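PDB 5KTC: FdhC from Acinetobacter nosocomialis, which transfers a 3-hydroxybutanoyl group from coenzyme A to the amino group of a dTDP-linked 3-amino-3,6-dideoxy-D-galactose, as a sugar N-acyltransferase of the GNAT superfamily. Local coordinates for residues A[2-6]-A[63-67]; A[15-21]-A[51-55]; A[92-97]-A[111-116]. All blocks are in the same frame, centred on the assembly; numbering follows the deposited sequence.

Interaction 1 of 3, residues A[2-6]-A[63-67]; sequences VNFNL and EYYFI. With MG (magnesium ion), chain E; FUH ([[(2~{R},3~{S},5~{R})-5-[5-methyl-2,4-bis(oxidanylidene)pyrimidin-1-yl]-3-oxidanyl-oxolan-2-yl]methoxy-oxidanyl-phosphoryl] [(2~{R},3~{R},4~{S},5~{R},6~{R})-6-methyl-3,5-bis(oxidanyl)-4-[[(3~{R})-3-oxidanylbutanoyl]amino]oxan-2-yl] hydrogen phosphate), chain C.
Val2 CA lies 9.8 Å from Tyr64 CA and Leu6 CA 9.9 Å from Phe66 CA, so the irregular segment 2-6 is too far from strand 63-70 for backbone pairing and is bridged to it by side chains alone. Phe4 is central. Its CE2 edge points at the face of Tyr64, 3.4 Å from Tyr64 CD1, in a T-shaped pair with planes at 68°. Phe66 in turn brings its own edge to the face of Phe4, CZ over the ring centre, with planes at 85°. Tyr64 and Phe66 share a side of the strand because its residues alternate, and the same first torsion (CG anti to the carbonyl carbon, chi1 near -60°) swings their CB-CG bonds alike. Leu6 CD1 reaches Phe66 CE2 at 3.8 Å and Val2 CG2 reaches Tyr64 OH at 3.6 Å. Tyr65, between Tyr64 and Phe66, points away from segment 2-6, its OH donating a 2.6 Å hydrogen bond to O15 of the nucleotide-sugar. Phe4 O lies 2.4 Å from a magnesium ion that Asn5 OD1 meets at 2.7 Å. Through this aromatic cluster the metal-binding N-terminal segment packs on one side of strand 63-70 in the GNAT sheet.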
loop_
_atom_site.group_PDB
_atom_site.type_symbol
_atom_site.label_atom_id
_atom_site.label_comp_id
_atom_site.label_asym_id
_atom_site.label_seq_id
_atom_site.Cartn_x
_atom_site.Cartn_y
_atom_site.Cartn_z
ATOM N N VAL A 2 17.571 5.397 0.521
ATOM C CA VAL A 2 16.502 5.540 -0.523
ATOM C C VAL A 2 15.621 6.747 -0.200
ATOM O O VAL A 2 15.416 7.102 0.954
ATOM C CB VAL A 2 15.613 4.266 -0.656
ATOM C CG1 VAL A 2 14.622 4.409 -1.817
ATOM C CG2 VAL A 2 16.475 3.011 -0.837
ATOM N N ASN A 3 15.137 7.403 -1.230
ATOM C CA ASN A 3 14.129 8.435 -1.051
ATOM C C ASN A 3 13.093 8.258 -2.184
ATOM O O ASN A 3 13.414 7.895 -3.352
ATOM C CB ASN A 3 14.742 9.838 -0.942
ATOM C CG ASN A 3 14.621 10.638 -2.231
ATOM O OD1 ASN A 3 15.408 10.461 -3.159
ATOM N ND2 ASN A 3 13.630 11.512 -2.297
ATOM N N PHE A 4 11.840 8.377 -1.769
ATOM C CA PHE A 4 10.712 8.085 -2.595
ATOM C C PHE A 4 10.071 9.367 -3.102
ATOM O O PHE A 4 10.011 10.388 -2.391
ATOM C CB PHE A 4 9.679 7.260 -1.824
ATOM C CG PHE A 4 10.222 5.956 -1.331
ATOM C CD1 PHE A 4 10.209 4.821 -2.144
ATOM C CD2 PHE A 4 10.803 5.861 -0.072
ATOM C CE1 PHE A 4 10.727 3.604 -1.692
ATOM C CE2 PHE A 4 11.341 4.643 0.371
ATOM C CZ PHE A 4 11.297 3.523 -0.435
ATOM N N ASN A 5 9.523 9.289 -4.283
ATOM C CA ASN A 5 8.800 10.403 -4.856
ATOM C C ASN A 5 7.515 9.835 -5.427
ATOM O O ASN A 5 7.329 9.763 -6.561
ATOM C CB ASN A 5 9.687 11.141 -5.853
ATOM C CG ASN A 5 10.900 11.751 -5.166
ATOM O OD1 ASN A 5 10.793 12.703 -4.415
ATOM N ND2 ASN A 5 12.044 11.146 -5.373
ATOM N N LEU A 6 6.628 9.454 -4.533
ATOM C CA LEU A 6 5.423 8.757 -4.877
ATOM C C LEU A 6 4.233 9.670 -4.830
ATOM O O LEU A 6 3.718 10.089 -3.760
ATOM C CB LEU A 6 5.251 7.559 -3.943
ATOM C CG LEU A 6 6.386 6.548 -3.888
ATOM C CD1 LEU A 6 6.173 5.595 -2.671
ATOM C CD2 LEU A 6 6.424 5.773 -5.193
ATOM N N GLU A 63 12.302 -2.132 5.406
ATOM C CA GLU A 63 10.861 -1.831 5.580
ATOM C C GLU A 63 10.607 -0.386 5.269
ATOM O O GLU A 63 11.384 0.463 5.706
ATOM C CB GLU A 63 10.404 -2.101 7.020
ATOM C CG GLU A 63 8.901 -2.170 7.225
ATOM C CD GLU A 63 8.487 -2.864 8.517
ATOM O OE1 GLU A 63 7.524 -2.439 9.183
ATOM O OE2 GLU A 63 9.075 -3.917 8.824
ATOM N N TYR A 64 9.520 -0.104 4.532
ATOM C CA TYR A 64 9.097 1.228 4.196
ATOM C C TYR A 64 7.626 1.366 4.424
ATOM O O TYR A 64 6.836 0.610 3.845
ATOM C CB TYR A 64 9.430 1.526 2.732
ATOM C CG TYR A 64 10.897 1.415 2.462
ATOM C CD1 TYR A 64 11.787 2.407 2.908
ATOM C CD2 TYR A 64 11.439 0.303 1.851
ATOM C CE1 TYR A 64 13.160 2.268 2.710
ATOM C CE2 TYR A 64 12.827 0.185 1.633
ATOM C CZ TYR A 64 13.677 1.171 2.082
ATOM O OH TYR A 64 15.052 1.080 1.900
ATOM N N TYR A 65 7.257 2.308 5.266
ATOM C CA TYR A 65 5.892 2.489 5.768
ATOM C C TYR A 65 5.491 3.913 5.472
ATOM O O TYR A 65 6.276 4.816 5.755
ATOM C CB TYR A 65 5.913 2.290 7.264
ATOM C CG TYR A 65 4.650 2.197 8.023
ATOM C CD1 TYR A 65 3.421 2.022 7.429
ATOM C CD2 TYR A 65 4.694 2.237 9.410
ATOM C CE1 TYR A 65 2.265 1.887 8.199
ATOM C CE2 TYR A 65 3.549 2.103 10.192
ATOM C CZ TYR A 65 2.332 1.927 9.583
ATOM O OH TYR A 65 1.137 1.805 10.358
ATOM N N PHE A 66 4.330 4.102 4.852
ATOM C CA PHE A 66 3.872 5.387 4.336
ATOM C C PHE A 66 2.511 5.813 4.866
ATOM O O PHE A 66 1.630 4.988 5.080
ATOM C CB PHE A 66 3.767 5.364 2.796
ATOM C CG PHE A 66 5.060 5.011 2.098
ATOM C CD1 PHE A 66 5.410 3.710 1.911
ATOM C CD2 PHE A 66 5.872 5.991 1.589
ATOM C CE1 PHE A 66 6.582 3.340 1.298
ATOM C CE2 PHE A 66 7.063 5.677 0.974
ATOM C CZ PHE A 66 7.430 4.336 0.804
ATOM N N ILE A 67 2.376 7.116 5.081
ATOM C CA ILE A 67 1.072 7.748 5.197
ATOM C C ILE A 67 0.621 8.092 3.759
ATOM O O ILE A 67 1.448 8.539 2.969
ATOM C CB ILE A 67 1.105 9.044 6.015
ATOM C CG1 ILE A 67 1.738 8.806 7.379
ATOM C CG2 ILE A 67 -0.281 9.629 6.115
ATOM C CD1 ILE A 67 1.021 7.792 8.264
HETATM MG MG MG E . 9.554 12.692 -1.960
HETATM O O1 FUH C . -3.016 -5.218 4.003
HETATM C C1 FUH C . -2.832 -6.376 3.644
HETATM C C2 FUH C . -2.597 -6.759 2.220
HETATM C C3 FUH C . -3.159 -5.751 1.252
HETATM O O2 FUH C . -4.526 -6.071 0.889
HETATM C C4 FUH C . -2.375 -5.753 -0.036
HETATM N N1 FUH C . -2.788 -7.432 4.551
HETATM C C5 FUH C . -2.667 -7.162 5.988
HETATM C C6 FUH C . -3.641 -8.030 6.806
HETATM O O3 FUH C . -3.387 -9.332 6.491
HETATM C C7 FUH C . -3.426 -7.944 8.300
HETATM C C8 FUH C . -4.185 -9.012 9.122
HETATM O O4 FUH C . -2.033 -8.103 8.617
HETATM C C9 FUH C . -1.242 -7.441 6.433
HETATM O O5 FUH C . -0.308 -6.516 5.856
HETATM C C10 FUH C . -1.127 -7.253 7.892
HETATM O O6 FUH C . -1.417 -5.890 8.166
HETATM P P1 FUH C . -1.115 -5.237 9.560
HETATM O O7 FUH C . -2.171 -5.516 10.563
HETATM O O8 FUH C . -1.031 -3.743 9.244
HETATM O O9 FUH C . 0.375 -5.541 10.029
HETATM P P2 FUH C . 1.022 -6.790 10.792
HETATM O O10 FUH C . 2.210 -7.213 9.999
HETATM O O11 FUH C . -0.066 -7.849 10.903
HETATM O O12 FUH C . 1.402 -6.079 12.140
HETATM C C11 FUH C . 2.445 -6.617 12.959
HETATM C C12 FUH C . 2.156 -6.239 14.390
HETATM C C13 FUH C . 0.692 -6.479 14.814
HETATM O O13 FUH C . 0.591 -6.880 16.192
HETATM C C14 FUH C . 0.032 -5.109 14.731
HETATM C C15 FUH C . 1.194 -4.205 15.063
HETATM O O14 FUH C . 2.405 -4.843 14.583
HETATM N N2 FUH C . 1.225 -2.891 14.386
HETATM C C16 FUH C . 1.380 -2.799 13.035
HETATM C C17 FUH C . 1.473 -1.547 12.425
HETATM C C18 FUH C . 1.662 -1.394 10.930
HETATM C C19 FUH C . 1.363 -0.399 13.268
HETATM O O15 FUH C . 1.496 0.783 12.749
HETATM N N3 FUH C . 1.211 -0.519 14.595
HETATM C C20 FUH C . 1.188 -1.744 15.131
HETATM O O16 FUH C . 1.012 -1.855 16.436
HETATM O O HOH W 1 11.590 12.333 -0.888
#

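Interaction 2 of 3, residues A[15-21]-A[51-55]; sequences LVEENDA and IRNYK. With EDO (1,2-ethanediol), chain B.
Lys55 reaches Val16 through a bend at chi2 (-63°), which carries its chain across to the loop and sets NZ 2.6 Å from Val16 O. The carbonyl is met nearly end-on, at a C=O...N angle of 167°. Glu17 also bends at its chi2, and although its CB starts away from the helix, the carboxylate returns toward it: OE2 lies 3.4 Å from Lys55 CE, while the salt bridge to NZ is long at 3.7 Å. The ammonium group has a further partner in Glu58 of its own helix, so acidic groups and a carbonyl together probably favour its charged state.

One turn earlier, Ile51 supplies the apolar part. Its CG2 packs against Val16 CG1 at 3.8 Å and also approaches the backbone at Glu18 N, whereas CD1 reaches the backbone of the 3-10 turn at Glu17 O (3.5 Å) and packs on Ala21 CB. That turn is held from within by Asp20 OD2, which accepts a nearly straight 2.6 Å bond from Glu17 N on its anti side; Arg14 forms a salt bridge with the same oxygen.

Glu18 meets Arg52 with both oxygens, but weakly: NH2 to OE1 is 3.3 Å and NE to OE2 is 3.4 Å. The carboxylate and guanidinium planes stand 74° apart, so this is not a coplanar bidentate pair.

Tyr54 turns its ring edge toward Val16 O, and its hydroxyl hydrogen-bonds to the backbone N of Tyr65. Val16 also pairs through its backbone with Tyr65. The contact thus seats helix 44-59 on the turn joining strand 11-15 to helix 21-28, whose Ile24 packs on both Val16 and Ile51, with strand 63-70 alongside.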
loop_
_atom_site.group_PDB
_atom_site.type_symbol
_atom_site.label_atom_id
_atom_site.label_comp_id
_atom_site.label_asym_id
_atom_site.label_seq_id
_atom_site.Cartn_x
_atom_site.Cartn_y
_atom_site.Cartn_z
ATOM N N LEU A 15 7.009 8.905 3.839
ATOM C CA LEU A 15 7.382 7.979 4.934
ATOM C C LEU A 15 6.824 8.351 6.297
ATOM O O LEU A 15 6.782 9.539 6.670
ATOM C CB LEU A 15 8.896 7.875 5.009
ATOM C CG LEU A 15 9.556 7.205 3.782
ATOM C CD1 LEU A 15 11.075 7.283 3.774
ATOM C CD2 LEU A 15 9.119 5.753 3.695
ATOM N N VAL A 16 6.410 7.324 7.041
ATOM C CA VAL A 16 5.917 7.476 8.421
ATOM C C VAL A 16 6.966 8.103 9.341
ATOM O O VAL A 16 8.160 7.785 9.228
ATOM C CB VAL A 16 5.424 6.115 8.960
ATOM C CG1 VAL A 16 5.183 6.112 10.465
ATOM C CG2 VAL A 16 4.141 5.782 8.222
ATOM N N GLU A 17 6.515 9.002 10.208
ATOM C CA GLU A 17 7.396 9.554 11.303
ATOM C C GLU A 17 6.729 9.249 12.660
ATOM O O GLU A 17 5.515 8.947 12.713
ATOM C CB GLU A 17 7.582 11.069 11.148
ATOM C CG GLU A 17 8.134 11.614 9.823
ATOM C CD GLU A 17 9.549 11.169 9.515
ATOM O OE1 GLU A 17 9.946 11.244 8.340
ATOM O OE2 GLU A 17 10.288 10.762 10.440
ATOM N N GLU A 18 7.494 9.347 13.760
ATOM C CA GLU A 18 6.929 9.151 15.126
ATOM C C GLU A 18 5.700 9.994 15.412
ATOM O O GLU A 18 4.736 9.543 16.084
ATOM C CB GLU A 18 7.984 9.402 16.232
ATOM C CG GLU A 18 8.844 8.191 16.524
ATOM C CD GLU A 18 9.803 8.433 17.687
ATOM O OE1 GLU A 18 9.327 8.864 18.772
ATOM O OE2 GLU A 18 11.014 8.195 17.497
ATOM N N ASN A 19 5.702 11.197 14.870
ATOM C CA ASN A 19 4.598 12.092 14.997
ATOM C C ASN A 19 3.293 11.649 14.322
ATOM O O ASN A 19 2.260 12.226 14.620
ATOM C CB ASN A 19 4.987 13.510 14.489
ATOM C CG ASN A 19 4.290 14.638 15.264
ATOM O OD1 ASN A 19 3.221 14.448 15.873
ATOM N ND2 ASN A 19 4.915 15.839 15.265
ATOM N N ASP A 20 3.320 10.627 13.440
ATOM C CA ASP A 20 2.087 10.082 12.832
ATOM C C ASP A 20 1.379 9.088 13.781
ATOM O O ASP A 20 0.351 8.477 13.402
ATOM C CB ASP A 20 2.412 9.323 11.534
ATOM C CG ASP A 20 3.026 10.254 10.432
ATOM O OD1 ASP A 20 2.408 11.318 10.251
ATOM O OD2 ASP A 20 4.073 9.934 9.828
ATOM N N ALA A 21 1.933 8.921 14.998
ATOM C CA ALA A 21 1.400 7.898 15.882
ATOM C C ALA A 21 -0.057 8.077 16.199
ATOM O O ALA A 21 -0.797 7.115 16.177
ATOM C CB ALA A 21 2.244 7.800 17.137
ATOM N N ILE A 51 6.789 2.815 15.895
ATOM C CA ILE A 51 7.363 3.562 14.739
ATOM C C ILE A 51 8.894 3.741 14.881
ATOM O O ILE A 51 9.660 3.638 13.911
ATOM C CB ILE A 51 6.661 4.898 14.591
ATOM C CG1 ILE A 51 5.182 4.708 14.251
ATOM C CG2 ILE A 51 7.362 5.769 13.533
ATOM C CD1 ILE A 51 4.407 6.018 14.304
ATOM N N ARG A 52 9.357 3.948 16.111
ATOM C CA ARG A 52 10.800 4.116 16.362
ATOM C C ARG A 52 11.594 2.877 15.950
ATOM O O ARG A 52 12.594 2.996 15.292
ATOM C CB ARG A 52 11.020 4.535 17.834
ATOM C CG ARG A 52 12.420 4.990 18.282
ATOM C CD ARG A 52 12.420 5.296 19.814
ATOM N NE ARG A 52 11.258 6.138 20.207
ATOM C CZ ARG A 52 10.281 5.833 21.094
ATOM N NH1 ARG A 52 10.271 4.709 21.817
ATOM N NH2 ARG A 52 9.278 6.684 21.263
ATOM N N ASN A 53 11.113 1.691 16.337
ATOM C CA ASN A 53 11.644 0.402 15.907
ATOM C C ASN A 53 11.543 0.215 14.408
ATOM O O ASN A 53 12.503 -0.226 13.721
ATOM C CB ASN A 53 10.891 -0.742 16.630
ATOM C CG ASN A 53 11.289 -0.819 18.087
ATOM O OD1 ASN A 53 10.458 -0.750 19.008
ATOM N ND2 ASN A 53 12.602 -0.844 18.292
ATOM N N TYR A 54 10.398 0.614 13.902
ATOM C CA TYR A 54 10.167 0.603 12.454
ATOM C C TYR A 54 11.264 1.455 11.751
ATOM O O TYR A 54 11.805 1.026 10.765
ATOM C CB TYR A 54 8.749 1.085 12.079
ATOM C CG TYR A 54 8.824 1.673 10.656
ATOM C CD1 TYR A 54 9.027 0.856 9.546
ATOM C CD2 TYR A 54 8.854 3.033 10.476
ATOM C CE1 TYR A 54 9.230 1.412 8.275
ATOM C CE2 TYR A 54 9.058 3.594 9.228
ATOM C CZ TYR A 54 9.210 2.784 8.132
ATOM O OH TYR A 54 9.397 3.396 6.880
ATOM N N LYS A 55 11.589 2.615 12.318
ATOM C CA LYS A 55 12.582 3.506 11.725
ATOM C C LYS A 55 13.990 2.917 11.608
ATOM O O LYS A 55 14.721 3.242 10.657
ATOM C CB LYS A 55 12.621 4.867 12.408
ATOM C CG LYS A 55 11.557 5.855 11.912
ATOM C CD LYS A 55 11.714 6.223 10.434
ATOM C CE LYS A 55 11.004 7.492 10.083
ATOM N NZ LYS A 55 10.684 7.571 8.646
HETATM C C1 EDO B . -0.806 13.859 9.580
HETATM O O1 EDO B . 0.559 14.313 9.469
HETATM C C2 EDO B . -0.842 12.374 9.920
HETATM O O2 EDO B . 0.097 12.049 10.957
#

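Interaction 3 of 3, residues A[92-97]-A[111-116]; sequences FCWGSW and SALLVY. With FUH ([[(2~{R},3~{S},5~{R})-5-[5-methyl-2,4-bis(oxidanylidene)pyrimidin-1-yl]-3-oxidanyl-oxolan-2-yl]methoxy-oxidanyl-phosphoryl] [(2~{R},3~{R},4~{S},5~{R},6~{R})-6-methyl-3,5-bis(oxidanyl)-4-[[(3~{R})-3-oxidanylbutanoyl]amino]oxan-2-yl] hydrogen phosphate), chain C.
Trp94 meets Val115 face-on: CG1 of the valine sits 3.8 Å from the centroid of the five-membered ring and close to its normal, a CH-pi contact. The opposite face carries methyl C4 of the product's hydroxybutanoyl group, 3.4 Å above the plane and over the ring centre. The indole is thereby sandwiched between helix 107-122 and the transferred acyl chain. Its rotation is further fixed by a hydrogen bond from NE1 to Tyr116 OH, 3.0 Å long but bent to 142°, with the oxygen tilted out of the indole plane. The two aromatic groups are nearly perpendicular. Phe92 presents its ring edge to the same helix residues, CE2 lying 4.0 Å from Val115 CG1 and CZ 4.2 Å from Tyr116 CD1.

Trp97 makes the second indole bond. NE1 donates to Ser111 OG with an angle of 165°, and the acceptor lies in the ring plane; Ser111 OG also bonds to Ala107 O within its helix. Trp97 CG is anti to the backbone N, and this places one face of its ring under Trp94 CH2. Ala112 CB fills the angle between both indoles, 3.9 Å from Trp94 CH2.

These contacts lie within the beta-alpha-beta unit of strand 91-99, helix 107-122 and strand 127-133; here strand 91-99 touches both coenzyme A and the acylated sugar, consistent with its central place in the GNAT fold. The short segments run at 153°, near antiparallel, with axes 10.4 Å apart.

Along the strand backbone, Gly95 CA approaches the product amide oxygen O1, to which Trp97 N gives a weak hydrogen bond. Ser96 N donates to sugar hydroxyl O5, and Ser96 OG to phosphate oxygen O8; Arg81 NE also hydrogen-bonds to Ser96 OG. Trp97 O is hydrogen-bonded to coenzyme A. Further out, Tyr116 stacks on Phe162, and Phe142 meets Trp97 edge-to-face.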
loop_
_atom_site.group_PDB
_atom_site.type_symbol
_atom_site.label_atom_id
_atom_site.label_comp_id
_atom_site.label_asym_id
_atom_site.label_seq_id
_atom_site.Cartn_x
_atom_site.Cartn_y
_atom_site.Cartn_z
ATOM N N PHE A 92 9.025 -8.785 -2.069
ATOM C CA PHE A 92 8.609 -7.933 -0.957
ATOM C C PHE A 92 7.172 -8.257 -0.634
ATOM O O PHE A 92 6.458 -8.647 -1.496
ATOM C CB PHE A 92 8.768 -6.413 -1.239
ATOM C CG PHE A 92 7.816 -5.858 -2.260
ATOM C CD1 PHE A 92 8.061 -5.987 -3.629
ATOM C CD2 PHE A 92 6.675 -5.177 -1.868
ATOM C CE1 PHE A 92 7.179 -5.484 -4.569
ATOM C CE2 PHE A 92 5.795 -4.679 -2.820
ATOM C CZ PHE A 92 6.064 -4.805 -4.165
ATOM N N CYS A 93 6.802 -8.133 0.634
ATOM C CA CYS A 93 5.396 -8.120 1.023
ATOM C C CYS A 93 4.848 -6.669 1.087
ATOM O O CYS A 93 5.592 -5.714 1.331
ATOM C CB CYS A 93 5.180 -8.793 2.388
ATOM S SG CYS A 93 5.755 -10.547 2.387
ATOM N N TRP A 94 3.540 -6.532 0.931
ATOM C CA TRP A 94 2.900 -5.273 1.234
ATOM C C TRP A 94 1.545 -5.506 1.889
ATOM O O TRP A 94 0.964 -6.610 1.852
ATOM C CB TRP A 94 2.783 -4.349 0.021
ATOM C CG TRP A 94 1.743 -4.613 -1.012
ATOM C CD1 TRP A 94 1.786 -5.523 -2.019
ATOM C CD2 TRP A 94 0.521 -3.868 -1.191
ATOM N NE1 TRP A 94 0.647 -5.402 -2.806
ATOM C CE2 TRP A 94 -0.108 -4.358 -2.345
ATOM C CE3 TRP A 94 -0.075 -2.808 -0.495
ATOM C CZ2 TRP A 94 -1.334 -3.834 -2.819
ATOM C CZ3 TRP A 94 -1.287 -2.266 -0.987
ATOM C CH2 TRP A 94 -1.901 -2.790 -2.122
ATOM N N GLY A 95 1.095 -4.459 2.523
ATOM C CA GLY A 95 -0.101 -4.525 3.334
ATOM C C GLY A 95 -0.184 -3.354 4.274
ATOM O O GLY A 95 0.166 -2.210 3.901
ATOM N N SER A 96 -0.658 -3.602 5.497
ATOM C CA SER A 96 -1.085 -2.513 6.377
ATOM C C SER A 96 -1.891 -1.428 5.641
ATOM O O SER A 96 -1.693 -0.209 5.854
ATOM C CB SER A 96 0.065 -1.903 7.183
ATOM O OG SER A 96 0.873 -2.855 7.847
ATOM N N TRP A 97 -2.781 -1.880 4.775
ATOM C CA TRP A 97 -3.311 -1.024 3.710
ATOM C C TRP A 97 -4.680 -0.596 4.187
ATOM O O TRP A 97 -5.625 -1.425 4.264
ATOM C CB TRP A 97 -3.451 -1.793 2.451
ATOM C CG TRP A 97 -3.846 -0.994 1.242
ATOM C CD1 TRP A 97 -3.516 0.291 0.944
ATOM C CD2 TRP A 97 -4.612 -1.491 0.140
ATOM N NE1 TRP A 97 -4.039 0.622 -0.299
ATOM C CE2 TRP A 97 -4.695 -0.457 -0.814
ATOM C CE3 TRP A 97 -5.241 -2.717 -0.124
ATOM C CZ2 TRP A 97 -5.403 -0.585 -1.989
ATOM C CZ3 TRP A 97 -5.956 -2.865 -1.325
ATOM C CH2 TRP A 97 -5.997 -1.794 -2.257
ATOM N N SER A 111 -2.923 4.195 -4.717
ATOM C CA SER A 111 -1.975 3.749 -3.642
ATOM C C SER A 111 -1.419 2.367 -3.954
ATOM O O SER A 111 -0.196 2.153 -3.838
ATOM C CB SER A 111 -2.623 3.837 -2.264
ATOM O OG SER A 111 -3.756 3.041 -2.109
ATOM N N ALA A 112 -2.259 1.452 -4.460
ATOM C CA ALA A 112 -1.747 0.151 -4.861
ATOM C C ALA A 112 -0.653 0.288 -5.982
ATOM O O ALA A 112 0.456 -0.308 -5.918
ATOM C CB ALA A 112 -2.900 -0.804 -5.298
ATOM N N LEU A 113 -0.942 1.149 -6.965
ATOM C CA LEU A 113 -0.036 1.341 -8.045
ATOM C C LEU A 113 1.270 1.939 -7.568
ATOM O O LEU A 113 2.324 1.589 -8.068
ATOM C CB LEU A 113 -0.660 2.217 -9.167
ATOM C CG LEU A 113 -1.860 1.564 -9.825
ATOM C CD1 LEU A 113 -2.644 2.623 -10.639
ATOM C CD2 LEU A 113 -1.392 0.360 -10.679
ATOM N N LEU A 114 1.216 2.830 -6.593
ATOM C CA LEU A 114 2.388 3.483 -6.143
ATOM C C LEU A 114 3.183 2.496 -5.339
ATOM O O LEU A 114 4.415 2.528 -5.367
ATOM C CB LEU A 114 2.037 4.712 -5.332
ATOM C CG LEU A 114 1.500 5.930 -6.119
ATOM C CD1 LEU A 114 1.052 7.016 -5.140
ATOM C CD2 LEU A 114 2.517 6.452 -7.127
ATOM N N VAL A 115 2.506 1.628 -4.611
ATOM C CA VAL A 115 3.260 0.508 -3.933
ATOM C C VAL A 115 4.100 -0.273 -4.907
ATOM O O VAL A 115 5.277 -0.567 -4.628
ATOM C CB VAL A 115 2.358 -0.444 -3.147
ATOM C CG1 VAL A 115 3.069 -1.784 -2.832
ATOM C CG2 VAL A 115 1.785 0.268 -1.928
ATOM N N TYR A 116 3.477 -0.684 -6.016
ATOM C CA TYR A 116 4.205 -1.456 -6.998
ATOM C C TYR A 116 5.313 -0.641 -7.687
ATOM O O TYR A 116 6.345 -1.210 -8.012
ATOM C CB TYR A 116 3.218 -2.069 -8.026
ATOM C CG TYR A 116 2.269 -3.056 -7.399
ATOM C CD1 TYR A 116 2.746 -4.088 -6.557
ATOM C CD2 TYR A 116 0.912 -3.046 -7.658
ATOM C CE1 TYR A 116 1.915 -5.036 -6.027
ATOM C CE2 TYR A 116 0.065 -3.962 -7.073
ATOM C CZ TYR A 116 0.573 -4.969 -6.276
ATOM O OH TYR A 116 -0.225 -5.902 -5.667
HETATM O O1 FUH C . -3.016 -5.218 4.003
HETATM C C1 FUH C . -2.832 -6.376 3.644
HETATM C C2 FUH C . -2.597 -6.759 2.220
HETATM C C3 FUH C . -3.159 -5.751 1.252
HETATM O O2 FUH C . -4.526 -6.071 0.889
HETATM C C4 FUH C . -2.375 -5.753 -0.036
HETATM N N1 FUH C . -2.788 -7.432 4.551
HETATM C C5 FUH C . -2.667 -7.162 5.988
HETATM C C6 FUH C . -3.641 -8.030 6.806
HETATM O O3 FUH C . -3.387 -9.332 6.491
HETATM C C7 FUH C . -3.426 -7.944 8.300
HETATM C C8 FUH C . -4.185 -9.012 9.122
HETATM O O4 FUH C . -2.033 -8.103 8.617
HETATM C C9 FUH C . -1.242 -7.441 6.433
HETATM O O5 FUH C . -0.308 -6.516 5.856
HETATM C C10 FUH C . -1.127 -7.253 7.892
HETATM O O6 FUH C . -1.417 -5.890 8.166
HETATM P P1 FUH C . -1.115 -5.237 9.560
HETATM O O7 FUH C . -2.171 -5.516 10.563
HETATM O O8 FUH C . -1.031 -3.743 9.244
HETATM O O9 FUH C . 0.375 -5.541 10.029
HETATM P P2 FUH C . 1.022 -6.790 10.792
HETATM O O10 FUH C . 2.210 -7.213 9.999
HETATM O O11 FUH C . -0.066 -7.849 10.903
HETATM O O12 FUH C . 1.402 -6.079 12.140
HETATM C C11 FUH C . 2.445 -6.617 12.959
HETATM C C12 FUH C . 2.156 -6.239 14.390
HETATM C C13 FUH C . 0.692 -6.479 14.814
HETATM O O13 FUH C . 0.591 -6.880 16.192
HETATM C C14 FUH C . 0.032 -5.109 14.731
HETATM C C15 FUH C . 1.194 -4.205 15.063
HETATM O O14 FUH C . 2.405 -4.843 14.583
HETATM N N2 FUH C . 1.225 -2.891 14.386
HETATM C C16 FUH C . 1.380 -2.799 13.035
HETATM C C17 FUH C . 1.473 -1.547 12.425
HETATM C C18 FUH C . 1.662 -1.394 10.930
HETATM C C19 FUH C . 1.363 -0.399 13.268
HETATM O O15 FUH C . 1.496 0.783 12.749
HETATM N N3 FUH C . 1.211 -0.519 14.595
HETATM C C20 FUH C . 1.188 -1.744 15.131
HETATM O O16 FUH C . 1.012 -1.855 16.436
#

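In the fold
All three contacts reach the central mixed sheet of the GNAT fold. Interaction 2 lies within the stretch of chain spanned by interaction 1, and interaction 3 follows both. The centres of interactions 1 and 2 are about 12 Å apart and they touch along strand 63-70, with Phe66 packed on Leu15. Interaction 3, centred about 11 Å from interaction 1, meets it where Leu6 CD2 packs on Leu114 O; interactions 2 and 3 are about 18 Å apart between centres and do not touch. Strands 63-70 and 91-99, separated by strand 75-86, both bind the nucleotide-sugar: Tyr65 holds its base, while residues 94-97 line the acyl, sugar and phosphate part beside coenzyme A.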